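Local coordinates for protein putative phosphatase/phosphodiesterase MPN_349 (PDB 1T71) that is a putative metal-dependent phosphatase or phosphodiesterase that binds iron and probably hydrolyses 2',3'-cyclic nucleotides, at residues I8-V13 with N24-L29. Numbering follows the deposited sequence.
Sequences IFLGDV and NNLAQL. With FE (Fe (III) ion), chain B.
Ile8 CD1 lies over one face of the flat carbonyl group of Leu29. Ile8 CD1 is 3.8 Å from Leu29 O and 4.0 Å from Leu29 C. Ile8 CD1 also meets Leu29 CB at 4.3 Å. Ile8 reaches there with an extended branch: CG1 stands beside the backbone N (chi1 -80°), anti to the carbonyl carbon, and CD1 continues straight out (chi2 180°). Further along the strand, the methyl Leu10 CD1 meets the methyl Leu26 CD2 at 4.4 Å. Leu26 crosses from the first turn of the helix with CG roughly anti to the backbone N (chi1 -162°).

The four touching residues are buried and apolar, and the packing is light. Ile22 of helix 15-23 also covers Leu10. Leu26 rests on Val38 and Leu29 on Ile263, so helix 26-33 spans several strands of the same sheet. Phe9 points away from this helix, and its ring meets Phe180 edge-to-face.

Beyond the strand, Asp12 has a flat carboxylate. It binds a ferric ion through one oxygen, with Asp12 OD2 2.2 Å from the iron and Asp12 OD1 4.3 Å from it. The ion sits somewhat out of the carboxylate plane. OD2 also lies by NE2 of His158, a ligand of the second iron. Glu43 and Asn44 bind the first iron too, and Glu43 also reaches the second one.

Strand 6-10, the two helices after it and the parallel neighbour 37-41 form a beta-alpha-beta crossover. A first strand leading into a metal-binding aspartate is characteristic of the calcineurin-like metallophosphoesterase fold, to which the YmdB-like family belongs.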
ATOM      1  N   ILE A   8      10.765   1.064   5.625  1.00 27.20           N
ATOM      2  CA  ILE A   8       9.792   2.149   5.577  1.00 26.01           C
ATOM      3  C   ILE A   8       8.743   1.697   4.565  1.00 25.83           C
ATOM      4  O   ILE A   8       9.073   1.423   3.410  1.00 24.79           O
ATOM      5  CB  ILE A   8      10.403   3.482   5.084  1.00 30.14           C
ATOM      6  CG1 ILE A   8      11.162   4.166   6.221  1.00 28.79           C
ATOM      7  CG2 ILE A   8       9.289   4.403   4.567  1.00 28.06           C
ATOM      8  CD1 ILE A   8      11.803   5.496   5.815  1.00 28.53           C
ATOM      9  N   PHE A   9       7.492   1.592   5.005  1.00 27.97           N
ATOM     10  CA  PHE A   9       6.403   1.180   4.123  1.00 27.48           C
ATOM     11  C   PHE A   9       5.392   2.324   4.009  1.00 27.49           C
ATOM     12  O   PHE A   9       4.842   2.774   5.015  1.00 28.89           O
ATOM     13  CB  PHE A   9       5.716  -0.078   4.671  1.00 25.77           C
ATOM     14  CG  PHE A   9       4.644  -0.621   3.768  1.00 26.90           C
ATOM     15  CD1 PHE A   9       3.424   0.033   3.640  1.00 26.26           C
ATOM     16  CD2 PHE A   9       4.880  -1.753   2.994  1.00 26.81           C
ATOM     17  CE1 PHE A   9       2.450  -0.429   2.747  1.00 28.96           C
ATOM     18  CE2 PHE A   9       3.918  -2.222   2.101  1.00 28.28           C
ATOM     19  CZ  PHE A   9       2.702  -1.558   1.975  1.00 27.08           C
ATOM     20  N   LEU A  10       5.152   2.793   2.787  1.00 28.28           N
ATOM     21  CA  LEU A  10       4.215   3.893   2.556  1.00 27.49           C
ATOM     22  C   LEU A  10       2.923   3.395   1.913  1.00 27.99           C
ATOM     23  O   LEU A  10       2.952   2.518   1.042  1.00 29.53           O
ATOM     24  CB  LEU A  10       4.856   4.961   1.660  1.00 20.33           C
ATOM     25  CG  LEU A  10       6.206   5.536   2.111  1.00 20.01           C
ATOM     26  CD1 LEU A  10       6.546   6.761   1.269  1.00 18.34           C
ATOM     27  CD2 LEU A  10       6.152   5.920   3.574  1.00 19.48           C
ATOM     28  N   GLY A  11       1.801   3.967   2.340  1.00 24.27           N
ATOM     29  CA  GLY A  11       0.501   3.568   1.820  1.00 24.09           C
ATOM     30  C   GLY A  11       0.182   4.088   0.428  1.00 25.49           C
ATOM     31  O   GLY A  11       0.920   4.897  -0.132  1.00 25.94           O
ATOM     32  N   ASP A  12      -0.938   3.617  -0.116  1.00 23.87           N
ATOM     33  CA  ASP A  12      -1.413   3.966  -1.452  1.00 22.62           C
ATOM     34  C   ASP A  12      -0.988   5.323  -1.985  1.00 20.86           C
ATOM     35  O   ASP A  12      -1.425   6.358  -1.481  1.00 19.61           O
ATOM     36  CB  ASP A  12      -2.947   3.889  -1.504  1.00 23.51           C
ATOM     37  CG  ASP A  12      -3.478   2.508  -1.173  1.00 27.74           C
ATOM     38  OD1 ASP A  12      -3.018   1.919  -0.163  1.00 26.11           O
ATOM     39  OD2 ASP A  12      -4.359   2.018  -1.913  1.00 25.55           O
ATOM     40  N   VAL A  13      -0.147   5.305  -3.021  1.00 22.06           N
ATOM     41  CA  VAL A  13       0.315   6.533  -3.669  1.00 22.24           C
ATOM     42  C   VAL A  13      -0.841   6.985  -4.554  1.00 21.76           C
ATOM     43  O   VAL A  13      -1.307   6.228  -5.401  1.00 24.32           O
ATOM     44  CB  VAL A  13       1.552   6.279  -4.553  1.00 17.56           C
ATOM     45  CG1 VAL A  13       1.926   7.548  -5.293  1.00 19.77           C
ATOM     46  CG2 VAL A  13       2.712   5.820  -3.698  1.00 16.70           C
ATOM     47  N   ASN A  24       9.479  14.919  -2.210  1.00 34.60           N
ATOM     48  CA  ASN A  24       9.966  15.968  -1.317  1.00 34.86           C
ATOM     49  C   ASN A  24      10.277  15.540   0.118  1.00 34.25           C
ATOM     50  O   ASN A  24      10.710  16.373   0.912  1.00 34.67           O
ATOM     51  CB  ASN A  24       8.946  17.109  -1.252  1.00 39.26           C
ATOM     52  CG  ASN A  24       8.748  17.801  -2.585  1.00 42.42           C
ATOM     53  OD1 ASN A  24       7.843  18.620  -2.732  1.00 47.22           O
ATOM     54  ND2 ASN A  24       9.596  17.484  -3.560  1.00 42.51           N
ATOM     55  N   ASN A  25      10.065  14.271   0.466  1.00 30.09           N
ATOM     56  CA  ASN A  25      10.315  13.847   1.845  1.00 29.63           C
ATOM     57  C   ASN A  25      11.007  12.505   2.056  1.00 29.01           C
ATOM     58  O   ASN A  25      11.533  12.246   3.137  1.00 29.26           O
ATOM     59  CB  ASN A  25       8.991  13.828   2.622  1.00 31.89           C
ATOM     60  CG  ASN A  25       8.380  15.206   2.774  1.00 31.31           C
ATOM     61  OD1 ASN A  25       8.796  15.991   3.622  1.00 33.38           O
ATOM     62  ND2 ASN A  25       7.393  15.509   1.944  1.00 31.99           N
ATOM     63  N   LEU A  26      11.016  11.653   1.041  1.00 30.47           N
ATOM     64  CA  LEU A  26      11.608  10.330   1.192  1.00 31.76           C
ATOM     65  C   LEU A  26      13.066  10.338   1.659  1.00 32.22           C
ATOM     66  O   LEU A  26      13.446   9.556   2.536  1.00 31.69           O
ATOM     67  CB  LEU A  26      11.451   9.541  -0.116  1.00 38.44           C
ATOM     68  CG  LEU A  26      11.609   8.018  -0.059  1.00 39.36           C
ATOM     69  CD1 LEU A  26      13.073   7.651  -0.011  1.00 43.33           C
ATOM     70  CD2 LEU A  26      10.877   7.470   1.159  1.00 38.83           C
ATOM     71  N   ALA A  27      13.881  11.217   1.086  1.00 30.06           N
ATOM     72  CA  ALA A  27      15.287  11.294   1.476  1.00 29.78           C
ATOM     73  C   ALA A  27      15.393  11.612   2.961  1.00 29.65           C
ATOM     74  O   ALA A  27      16.091  10.928   3.704  1.00 29.51           O
ATOM     75  CB  ALA A  27      16.009  12.367   0.660  1.00 27.69           C
ATOM     76  N   GLN A  28      14.690  12.656   3.387  1.00 30.65           N
ATOM     77  CA  GLN A  28      14.702  13.076   4.785  1.00 32.54           C
ATOM     78  C   GLN A  28      14.279  11.940   5.708  1.00 31.96           C
ATOM     79  O   GLN A  28      14.921  11.680   6.725  1.00 32.82           O
ATOM     80  CB  GLN A  28      13.756  14.259   4.974  1.00 65.59           C
ATOM     81  CG  GLN A  28      14.019  15.420   4.023  1.00 72.04           C
ATOM     82  CD  GLN A  28      12.893  16.444   4.015  1.00 76.46           C
ATOM     83  OE1 GLN A  28      12.964  17.454   3.309  1.00 77.36           O
ATOM     84  NE2 GLN A  28      11.844  16.186   4.800  1.00 77.76           N
ATOM     85  N   LEU A  29      13.186  11.276   5.350  1.00 29.24           N
ATOM     86  CA  LEU A  29      12.656  10.170   6.132  1.00 29.56           C
ATOM     87  C   LEU A  29      13.628   8.998   6.130  1.00 30.53           C
ATOM     88  O   LEU A  29      13.901   8.402   7.175  1.00 29.51           O
ATOM     89  CB  LEU A  29      11.299   9.731   5.566  1.00 31.83           C
ATOM     90  CG  LEU A  29      10.145  10.730   5.737  1.00 32.61           C
ATOM     91  CD1 LEU A  29       8.948  10.311   4.891  1.00 31.06           C
ATOM     92  CD2 LEU A  29       9.758  10.809   7.208  1.00 30.89           C
TER
HETATM   93 FE    FE B 301      -6.098   2.725  -3.071  1.00 24.94          FE